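Local coordinates for probable secreted solute-binding lipoprotein (Streptomyces coelicolor, PDB 3I3V), which probably binds a solute outside the cell and delivers it to a membrane transporter, at residues C[163-173]-C[219-230]; C[8-18]-C[40-51]. All coordinates share one frame; numbering follows the deposited sequence.

How the interactions relate
Both contacts are partly buried, but they lie on opposite sides of the chain's centre, about 38 Å apart between their own centres, and share no strand or helix. Interaction 2 is regular: two neighbouring parallel strands of a beta-alpha-beta unit, 9-14 and 41-46, joined by a ladder of backbone bonds, with strand 41-46 at the edge of its sheet and exposed lysines on the face shared with Thr9 and Val11. Interaction 1 is irregular: the end of strand 163-166 and the turn after it meet a loop between two helices through one bridge and a carboxylate at two helix starts. Side-chain polarity gathers at the C-terminal ends of the strands in interaction 2, and round Asp171 in interaction 1.

Interaction 1. Residues C[163-173]-C[219-230]; sequences APVTVGGNDWT and GVFADKAQGLTS
Pro164 sets CG against the loop 219-230, with Pro164 CG 3.0 Å from Val220 O, at the start of a contact in which a short strand and the helix start after it are bound to the connection between helices 203-217 and 230-238, in the alpha/beta fold of a periplasmic-binding-protein-like domain. Val165 forms a single beta bridge with Phe221: its N donates to Val220 O and its O accepts from Ala222 N, both at 2.9 Å. The valine's two methyls part company. CG2 lies alongside Val220 CG1 (3.6 Å), whereas CG1, anti to the backbone N (chi1 -176°), reaches the Phe221 ring, whose CD1 also meets Val167 CG1; Phe377 of helix 363-377 packs edge-to-face with that ring. Beyond Val167 the chain turns and fits closely: a CB on Gly168 would clash with Thr229 C and Ser230 N, one on Gly169 with Ala225 O. Gly169 N makes a weak bond to Ala225 O, and Asn170 N a straighter one, 3.1 Å, to Leu228 O in its carbonyl plane; one water also links Asn170 OD1 to Gly227 O. Asp171 is the N-cap of helix 172-182, and its two oxygens divide the work. Asp171 OD2 crosses to the start of helix 230-238, where Ser230 N meets it on the syn side at 2.7 Å. OD1 takes Thr173 N from above the carboxylate plane and the Thr173 hydroxyl nearly end-on, which fixes the carboxylate's rotation. Trp172 brings CZ2 near Ser230 OG, and Thr173 CG2, over the indole centre, lies 3.5 Å from the same Ser230 OG.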
loop_
_atom_site.group_PDB
_atom_site.type_symbol
_atom_site.label_atom_id
_atom_site.label_comp_id
_atom_site.label_asym_id
_atom_site.label_seq_id
_atom_site.Cartn_x
_atom_site.Cartn_y
_atom_site.Cartn_z
ATOM N N ALA C 163 54.008 53.420 -16.439
ATOM C CA ALA C 163 54.251 52.318 -17.356
ATOM C C ALA C 163 52.937 51.580 -17.586
ATOM O O ALA C 163 52.123 51.455 -16.674
ATOM C CB ALA C 163 55.304 51.372 -16.779
ATOM N N PRO C 164 52.701 51.112 -18.823
ATOM C CA PRO C 164 51.479 50.384 -19.181
ATOM C C PRO C 164 51.495 48.919 -18.734
ATOM O O PRO C 164 51.163 48.629 -17.576
ATOM C CB PRO C 164 51.409 50.555 -20.699
ATOM C CG PRO C 164 52.844 50.600 -21.088
ATOM C CD PRO C 164 53.448 51.500 -20.032
ATOM N N VAL C 165 51.857 47.996 -19.625
ATOM C CA VAL C 165 51.898 46.580 -19.246
ATOM C C VAL C 165 53.307 46.176 -18.818
ATOM O O VAL C 165 54.275 46.368 -19.553
ATOM C CB VAL C 165 51.458 45.621 -20.403
ATOM C CG1 VAL C 165 51.430 44.192 -19.901
ATOM C CG2 VAL C 165 50.079 45.986 -20.914
ATOM N N THR C 166 53.426 45.626 -17.619
ATOM C CA THR C 166 54.728 45.188 -17.150
ATOM C C THR C 166 54.798 43.663 -17.279
ATOM O O THR C 166 53.832 42.955 -16.995
ATOM C CB THR C 166 54.967 45.602 -15.686
ATOM O OG1 THR C 166 56.270 45.173 -15.269
ATOM C CG2 THR C 166 53.908 44.991 -14.779
ATOM N N VAL C 167 55.938 43.163 -17.735
ATOM C CA VAL C 167 56.115 41.731 -17.905
ATOM C C VAL C 167 57.599 41.404 -18.025
ATOM O O VAL C 167 58.380 42.206 -18.538
ATOM C CB VAL C 167 55.359 41.228 -19.166
ATOM C CG1 VAL C 167 55.931 41.882 -20.418
ATOM C CG2 VAL C 167 55.438 39.708 -19.257
ATOM N N GLY C 168 57.988 40.230 -17.532
ATOM C CA GLY C 168 59.383 39.824 -17.603
ATOM C C GLY C 168 59.705 39.232 -18.960
ATOM O O GLY C 168 59.569 38.028 -19.175
ATOM N N GLY C 169 60.129 40.083 -19.882
ATOM C CA GLY C 169 60.448 39.611 -21.211
ATOM C C GLY C 169 61.633 38.670 -21.298
ATOM O O GLY C 169 61.843 38.051 -22.339
ATOM N N ASN C 170 62.414 38.561 -20.230
ATOM C CA ASN C 170 63.566 37.667 -20.251
ATOM C C ASN C 170 63.383 36.416 -19.403
ATOM O O ASN C 170 64.367 35.807 -18.979
ATOM C CB ASN C 170 64.849 38.385 -19.809
ATOM C CG ASN C 170 66.112 37.690 -20.320
ATOM O OD1 ASN C 170 67.199 37.840 -19.749
ATOM N ND2 ASN C 170 65.974 36.938 -21.413
ATOM N N ASP C 171 62.134 36.055 -19.120
ATOM C CA ASP C 171 61.872 34.825 -18.386
ATOM C C ASP C 171 60.488 34.247 -18.685
ATOM O O ASP C 171 59.817 34.690 -19.621
ATOM C CB ASP C 171 62.132 34.990 -16.874
ATOM C CG ASP C 171 61.069 35.799 -16.140
ATOM O OD1 ASP C 171 60.000 36.106 -16.713
ATOM O OD2 ASP C 171 61.319 36.116 -14.950
ATOM N N TRP C 172 60.070 33.248 -17.912
ATOM C CA TRP C 172 58.789 32.579 -18.136
ATOM C C TRP C 172 57.539 33.455 -18.268
ATOM O O TRP C 172 56.600 33.085 -18.973
ATOM C CB TRP C 172 58.552 31.523 -17.050
ATOM C CG TRP C 172 58.525 32.064 -15.645
ATOM C CD1 TRP C 172 59.599 32.386 -14.864
ATOM C CD2 TRP C 172 57.360 32.332 -14.855
ATOM N NE1 TRP C 172 59.173 32.834 -13.632
ATOM C CE2 TRP C 172 57.803 32.810 -13.603
ATOM C CE3 TRP C 172 55.986 32.213 -15.086
ATOM C CZ2 TRP C 172 56.921 33.164 -12.584
ATOM C CZ3 TRP C 172 55.105 32.565 -14.069
ATOM C CH2 TRP C 172 55.577 33.035 -12.834
ATOM N N THR C 173 57.521 34.610 -17.607
ATOM C CA THR C 173 56.353 35.489 -17.677
ATOM C C THR C 173 56.231 36.029 -19.091
ATOM O O THR C 173 55.169 35.936 -19.711
ATOM C CB THR C 173 56.447 36.656 -16.650
ATOM O OG1 THR C 173 57.686 37.359 -16.824
ATOM C CG2 THR C 173 56.398 36.115 -15.232
ATOM N N GLY C 219 54.356 50.669 -27.934
ATOM C CA GLY C 219 54.713 50.965 -26.557
ATOM C C GLY C 219 53.747 50.448 -25.508
ATOM O O GLY C 219 53.562 51.080 -24.472
ATOM N N VAL C 220 53.141 49.292 -25.754
ATOM C CA VAL C 220 52.196 48.730 -24.799
ATOM C C VAL C 220 52.914 48.121 -23.596
ATOM O O VAL C 220 52.342 48.016 -22.513
ATOM C CB VAL C 220 51.298 47.662 -25.469
ATOM C CG1 VAL C 220 50.539 46.864 -24.413
ATOM C CG2 VAL C 220 50.311 48.335 -26.405
ATOM N N PHE C 221 54.171 47.733 -23.775
ATOM C CA PHE C 221 54.940 47.149 -22.680
ATOM C C PHE C 221 55.870 48.182 -22.083
ATOM O O PHE C 221 56.212 49.162 -22.740
ATOM C CB PHE C 221 55.743 45.946 -23.185
ATOM C CG PHE C 221 54.886 44.881 -23.787
ATOM C CD1 PHE C 221 53.973 44.190 -23.002
ATOM C CD2 PHE C 221 54.910 44.638 -25.148
ATOM C CE1 PHE C 221 53.098 43.285 -23.563
ATOM C CE2 PHE C 221 54.033 43.728 -25.717
ATOM C CZ PHE C 221 53.122 43.052 -24.921
ATOM N N ALA C 222 56.268 47.963 -20.833
ATOM C CA ALA C 222 57.176 48.873 -20.140
ATOM C C ALA C 222 58.471 49.008 -20.929
ATOM O O ALA C 222 58.872 48.084 -21.643
ATOM C CB ALA C 222 57.483 48.340 -18.737
ATOM N N ASP C 223 59.128 50.158 -20.807
ATOM C CA ASP C 223 60.382 50.359 -21.514
ATOM C C ASP C 223 61.351 49.268 -21.060
ATOM O O ASP C 223 61.372 48.900 -19.887
ATOM C CB ASP C 223 60.984 51.737 -21.197
ATOM C CG ASP C 223 60.175 52.898 -21.788
ATOM O OD1 ASP C 223 59.706 52.790 -22.941
ATOM O OD2 ASP C 223 60.028 53.931 -21.100
ATOM N N LYS C 224 62.121 48.724 -21.996
ATOM C CA LYS C 224 63.108 47.700 -21.675
ATOM C C LYS C 224 62.544 46.348 -21.201
ATOM O O LYS C 224 63.259 45.550 -20.605
ATOM C CB LYS C 224 64.083 48.263 -20.629
ATOM C CG LYS C 224 64.680 49.611 -21.033
ATOM C CD LYS C 224 65.842 50.069 -20.143
ATOM C CE LYS C 224 65.435 50.260 -18.684
ATOM N NZ LYS C 224 65.405 48.973 -17.921
ATOM N N ALA C 225 61.269 46.093 -21.477
ATOM C CA ALA C 225 60.615 44.847 -21.067
ATOM C C ALA C 225 61.427 43.592 -21.395
ATOM O O ALA C 225 61.323 42.585 -20.700
ATOM C CB ALA C 225 59.232 44.751 -21.717
ATOM N N GLN C 226 62.225 43.663 -22.454
ATOM C CA GLN C 226 63.048 42.542 -22.904
ATOM C C GLN C 226 64.044 42.044 -21.863
ATOM O O GLN C 226 64.470 40.889 -21.907
ATOM C CB GLN C 226 63.806 42.930 -24.173
ATOM C CG GLN C 226 63.138 44.042 -24.944
ATOM C CD GLN C 226 63.907 45.348 -24.880
ATOM O OE1 GLN C 226 63.377 46.408 -25.216
ATOM N NE2 GLN C 226 65.167 45.276 -24.472
ATOM N N GLY C 227 64.421 42.914 -20.934
ATOM C CA GLY C 227 65.362 42.523 -19.904
ATOM C C GLY C 227 64.746 42.363 -18.526
ATOM O O GLY C 227 65.454 42.060 -17.567
ATOM N N LEU C 228 63.435 42.553 -18.412
ATOM C CA LEU C 228 62.751 42.427 -17.121
ATOM C C LEU C 228 62.502 40.970 -16.719
ATOM O O LEU C 228 62.599 40.062 -17.540
ATOM C CB LEU C 228 61.418 43.189 -17.150
ATOM C CG LEU C 228 61.508 44.673 -17.527
ATOM C CD1 LEU C 228 60.116 45.300 -17.518
ATOM C CD2 LEU C 228 62.430 45.389 -16.551
ATOM N N THR C 229 62.179 40.765 -15.445
ATOM C CA THR C 229 61.907 39.437 -14.911
ATOM C C THR C 229 60.623 39.449 -14.096
ATOM O O THR C 229 60.030 40.505 -13.859
ATOM C CB THR C 229 63.026 38.967 -13.971
ATOM O OG1 THR C 229 63.102 39.857 -12.849
ATOM C CG2 THR C 229 64.359 38.942 -14.693
ATOM N N SER C 230 60.203 38.267 -13.661
ATOM C CA SER C 230 59.003 38.138 -12.858
ATOM C C SER C 230 59.106 39.058 -11.629
ATOM O O SER C 230 58.103 39.584 -11.147
ATOM C CB SER C 230 58.828 36.683 -12.421
ATOM O OG SER C 230 57.507 36.452 -11.963
HETATM O O HOH W 1 67.547 39.977 -17.779
#

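Interaction 2. Residues C[8-18]-C[40-51]; sequences DTLVVHTQLGT and VKIKNLVNGDDL
Leu10 and Ile42 lie side by side on one face of two parallel strands, 9-14 and 41-46, the first beta-alpha-beta unit of the chain; its crossover helix 23-36 and helix 300-310 share the covering of that face. Ile42 CG1 stands beside its backbone N (chi1 -79°), and a further bend at chi2 brings Ile42 CD1 in tightly, 3.4 Å from Leu10 CB. Leu10 N, Val12 N and Thr14 N donate to carbonyls of strand 41-46, which returns the bonds from Lys43 N and Leu45 N. Next along this face, Asn44 OD1 lies 3.6 Å from Val12 CB and takes its hydrogen bond from Tyr26 OH of the crossover helix. On the other face, Val11 CG1 meets Leu45 CD1, and His13 sends its ring beyond the strand end: CG is anti to the backbone N (chi1 -157°), which carries the ring toward Asn47. There Asn47 ND2 donates to His13 NE2 in a short, bent bond of 2.6 Å, nearly in the ring plane, with amide and ring planes 73° apart. Leu51 CG sits 3.9 Å from the His13 ring centroid in a CH-pi contact. An alanine at His13 is likely to leave Asn47 ND2 without this acceptor and open a gap beside Leu51. Gln15, extended beyond CG, passes its CG by Leu51 CD1 (3.5 Å) and gives NE2 to Gly48 O at 2.8 Å, from above the carbonyl plane. The ladder ends with Asn47 N on Thr14 O, and the side chains of His13 and Gln15 add bonds to Asn47 and Gly48 just past the strand ends; if the amide is built the right way round, His13 NE2 would be the unprotonated ring nitrogen.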
loop_
_atom_site.group_PDB
_atom_site.type_symbol
_atom_site.label_atom_id
_atom_site.label_comp_id
_atom_site.label_asym_id
_atom_site.label_seq_id
_atom_site.Cartn_x
_atom_site.Cartn_y
_atom_site.Cartn_z
ATOM N N ASP C 8 45.643 -0.991 5.169
ATOM C CA ASP C 8 45.285 0.003 6.186
ATOM C C ASP C 8 46.421 1.025 6.358
ATOM O O ASP C 8 46.481 1.745 7.354
ATOM C CB ASP C 8 44.984 -0.656 7.547
ATOM C CG ASP C 8 44.538 -2.101 7.418
ATOM O OD1 ASP C 8 43.593 -2.377 6.649
ATOM O OD2 ASP C 8 45.144 -2.954 8.098
ATOM N N THR C 9 47.331 1.068 5.392
ATOM C CA THR C 9 48.428 2.028 5.411
ATOM C C THR C 9 48.537 2.572 4.012
ATOM O O THR C 9 49.018 1.901 3.130
ATOM C CB THR C 9 49.766 1.393 5.749
ATOM O OG1 THR C 9 49.808 1.088 7.141
ATOM C CG2 THR C 9 50.895 2.353 5.429
ATOM N N LEU C 10 48.108 3.801 3.821
ATOM C CA LEU C 10 48.154 4.397 2.520
ATOM C C LEU C 10 49.408 5.247 2.464
ATOM O O LEU C 10 49.557 6.128 3.295
ATOM C CB LEU C 10 46.938 5.287 2.340
ATOM C CG LEU C 10 46.186 5.395 1.029
ATOM C CD1 LEU C 10 45.803 6.826 0.751
ATOM C CD2 LEU C 10 47.005 4.827 -0.083
ATOM N N VAL C 11 50.319 4.987 1.522
ATOM C CA VAL C 11 51.543 5.795 1.412
ATOM C C VAL C 11 51.362 6.708 0.213
ATOM O O VAL C 11 51.104 6.245 -0.899
ATOM C CB VAL C 11 52.800 4.930 1.188
ATOM C CG1 VAL C 11 54.037 5.819 1.150
ATOM C CG2 VAL C 11 52.925 3.886 2.284
ATOM N N VAL C 12 51.511 8.006 0.453
ATOM C CA VAL C 12 51.339 9.029 -0.567
ATOM C C VAL C 12 52.638 9.786 -0.854
ATOM O O VAL C 12 53.207 10.409 0.039
ATOM C CB VAL C 12 50.264 10.059 -0.122
ATOM C CG1 VAL C 12 50.145 11.182 -1.140
ATOM C CG2 VAL C 12 48.932 9.364 0.066
ATOM N N HIS C 13 53.088 9.725 -2.109
ATOM C CA HIS C 13 54.293 10.423 -2.556
ATOM C C HIS C 13 53.796 11.735 -3.154
ATOM O O HIS C 13 53.206 11.742 -4.230
ATOM C CB HIS C 13 55.026 9.593 -3.617
ATOM C CG HIS C 13 56.481 9.916 -3.729
ATOM N ND1 HIS C 13 57.322 9.264 -4.590
ATOM C CD2 HIS C 13 57.236 10.818 -3.055
ATOM C CE1 HIS C 13 58.550 9.744 -4.446
ATOM N NE2 HIS C 13 58.520 10.682 -3.524
ATOM N N THR C 14 54.056 12.837 -2.452
ATOM C CA THR C 14 53.561 14.163 -2.827
ATOM C C THR C 14 54.568 15.284 -2.917
ATOM O O THR C 14 55.562 15.291 -2.203
ATOM C CB THR C 14 52.569 14.672 -1.780
ATOM O OG1 THR C 14 51.820 13.573 -1.262
ATOM C CG2 THR C 14 51.647 15.703 -2.368
ATOM N N GLN C 15 54.246 16.275 -3.746
ATOM C CA GLN C 15 55.074 17.465 -3.897
ATOM C C GLN C 15 54.589 18.500 -2.891
ATOM O O GLN C 15 55.230 19.530 -2.700
ATOM C CB GLN C 15 54.944 18.043 -5.301
ATOM C CG GLN C 15 55.652 17.235 -6.361
ATOM C CD GLN C 15 55.606 17.899 -7.714
ATOM O OE1 GLN C 15 54.539 18.313 -8.177
ATOM N NE2 GLN C 15 56.763 18.001 -8.367
ATOM N N LEU C 16 53.446 18.217 -2.265
ATOM C CA LEU C 16 52.846 19.103 -1.273
ATOM C C LEU C 16 53.264 18.680 0.125
ATOM O O LEU C 16 53.435 17.488 0.391
ATOM C CB LEU C 16 51.316 19.047 -1.343
ATOM C CG LEU C 16 50.606 19.478 -2.623
ATOM C CD1 LEU C 16 49.108 19.474 -2.380
ATOM C CD2 LEU C 16 51.076 20.866 -3.040
ATOM N N GLY C 17 53.398 19.650 1.028
ATOM C CA GLY C 17 53.781 19.314 2.390
ATOM C C GLY C 17 54.707 20.319 3.049
ATOM O O GLY C 17 54.814 20.361 4.272
ATOM N N THR C 18 55.389 21.122 2.240
ATOM C CA THR C 18 56.291 22.136 2.767
ATOM C C THR C 18 56.097 23.490 2.092
ATOM O O THR C 18 55.183 24.232 2.448
ATOM C CB THR C 18 57.764 21.705 2.634
ATOM O OG1 THR C 18 58.019 21.254 1.297
ATOM C CG2 THR C 18 58.075 20.591 3.629
ATOM N N VAL C 40 43.083 3.768 9.647
ATOM C CA VAL C 40 43.906 3.870 8.444
ATOM C C VAL C 40 45.098 4.811 8.614
ATOM O O VAL C 40 44.923 6.018 8.777
ATOM C CB VAL C 40 43.074 4.364 7.237
ATOM C CG1 VAL C 40 43.958 4.471 6.002
ATOM C CG2 VAL C 40 41.912 3.418 6.978
ATOM N N LYS C 41 46.309 4.261 8.572
ATOM C CA LYS C 41 47.510 5.075 8.699
ATOM C C LYS C 41 47.825 5.737 7.370
ATOM O O LYS C 41 47.655 5.134 6.312
ATOM C CB LYS C 41 48.711 4.232 9.137
ATOM C CG LYS C 41 50.058 4.959 8.954
ATOM C CD LYS C 41 51.255 4.224 9.576
ATOM C CE LYS C 41 51.262 4.325 11.101
ATOM N NZ LYS C 41 50.115 3.601 11.731
ATOM N N ILE C 42 48.276 6.983 7.431
ATOM C CA ILE C 42 48.634 7.730 6.233
ATOM C C ILE C 42 50.067 8.206 6.373
ATOM O O ILE C 42 50.425 8.813 7.383
ATOM C CB ILE C 42 47.729 8.983 6.037
ATOM C CG1 ILE C 42 46.383 8.575 5.445
ATOM C CG2 ILE C 42 48.417 9.994 5.113
ATOM C CD1 ILE C 42 46.436 8.226 3.975
ATOM N N LYS C 43 50.893 7.926 5.374
ATOM C CA LYS C 43 52.271 8.390 5.419
ATOM C C LYS C 43 52.559 9.243 4.195
ATOM O O LYS C 43 52.172 8.887 3.087
ATOM C CB LYS C 43 53.254 7.219 5.470
ATOM C CG LYS C 43 54.680 7.673 5.766
ATOM C CD LYS C 43 55.666 6.528 5.777
ATOM C CE LYS C 43 57.064 7.047 6.079
ATOM N NZ LYS C 43 58.103 5.993 5.905
ATOM N N ASN C 44 53.224 10.374 4.391
ATOM C CA ASN C 44 53.563 11.240 3.265
ATOM C C ASN C 44 55.051 11.261 2.962
ATOM O O ASN C 44 55.870 11.429 3.862
ATOM C CB ASN C 44 53.108 12.680 3.520
ATOM C CG ASN C 44 51.636 12.884 3.258
ATOM O OD1 ASN C 44 51.164 12.740 2.132
ATOM N ND2 ASN C 44 50.897 13.218 4.302
ATOM N N LEU C 45 55.394 11.065 1.692
ATOM C CA LEU C 45 56.782 11.139 1.251
ATOM C C LEU C 45 56.788 12.419 0.427
ATOM O O LEU C 45 56.135 12.498 -0.610
ATOM C CB LEU C 45 57.161 9.932 0.382
ATOM C CG LEU C 45 57.314 8.567 1.083
ATOM C CD1 LEU C 45 57.579 7.474 0.037
ATOM C CD2 LEU C 45 58.466 8.622 2.096
ATOM N N VAL C 46 57.501 13.434 0.895
ATOM C CA VAL C 46 57.520 14.701 0.182
ATOM C C VAL C 46 58.778 14.919 -0.640
ATOM O O VAL C 46 59.895 14.686 -0.172
ATOM C CB VAL C 46 57.350 15.896 1.155
ATOM C CG1 VAL C 46 57.406 17.217 0.378
ATOM C CG2 VAL C 46 56.027 15.772 1.903
ATOM N N ASN C 47 58.575 15.361 -1.877
ATOM C CA ASN C 47 59.659 15.655 -2.809
ATOM C C ASN C 47 59.200 16.789 -3.722
ATOM O O ASN C 47 58.003 16.969 -3.934
ATOM C CB ASN C 47 60.005 14.420 -3.647
ATOM C CG ASN C 47 60.917 13.459 -2.918
ATOM O OD1 ASN C 47 62.081 13.769 -2.656
ATOM N ND2 ASN C 47 60.398 12.291 -2.584
ATOM N N GLY C 48 60.153 17.542 -4.266
ATOM C CA GLY C 48 59.805 18.653 -5.128
ATOM C C GLY C 48 59.984 18.336 -6.595
ATOM O O GLY C 48 59.260 17.514 -7.149
ATOM N N ASP C 49 60.954 18.993 -7.220
ATOM C CA ASP C 49 61.244 18.805 -8.634
ATOM C C ASP C 49 61.739 17.401 -8.965
ATOM O O ASP C 49 61.597 16.943 -10.103
ATOM C CB ASP C 49 62.282 19.836 -9.086
ATOM C CG ASP C 49 61.717 21.243 -9.129
ATOM O OD1 ASP C 49 62.508 22.210 -9.212
ATOM O OD2 ASP C 49 60.475 21.380 -9.092
ATOM N N ASP C 50 62.309 16.719 -7.976
ATOM C CA ASP C 50 62.829 15.374 -8.186
ATOM C C ASP C 50 61.898 14.239 -7.727
ATOM O O ASP C 50 62.344 13.109 -7.549
ATOM C CB ASP C 50 64.182 15.225 -7.482
ATOM C CG ASP C 50 64.070 15.318 -5.971
ATOM O OD1 ASP C 50 65.074 15.057 -5.276
ATOM O OD2 ASP C 50 62.977 15.655 -5.466
ATOM N N LEU C 51 60.617 14.523 -7.531
ATOM C CA LEU C 51 59.695 13.471 -7.089
ATOM C C LEU C 51 59.575 12.377 -8.144
ATOM O O LEU C 51 59.647 11.188 -7.827
ATOM C CB LEU C 51 58.304 14.051 -6.786
ATOM C CG LEU C 51 57.193 13.057 -6.414
ATOM C CD1 LEU C 51 56.046 13.812 -5.790
ATOM C CD2 LEU C 51 56.709 12.286 -7.658
#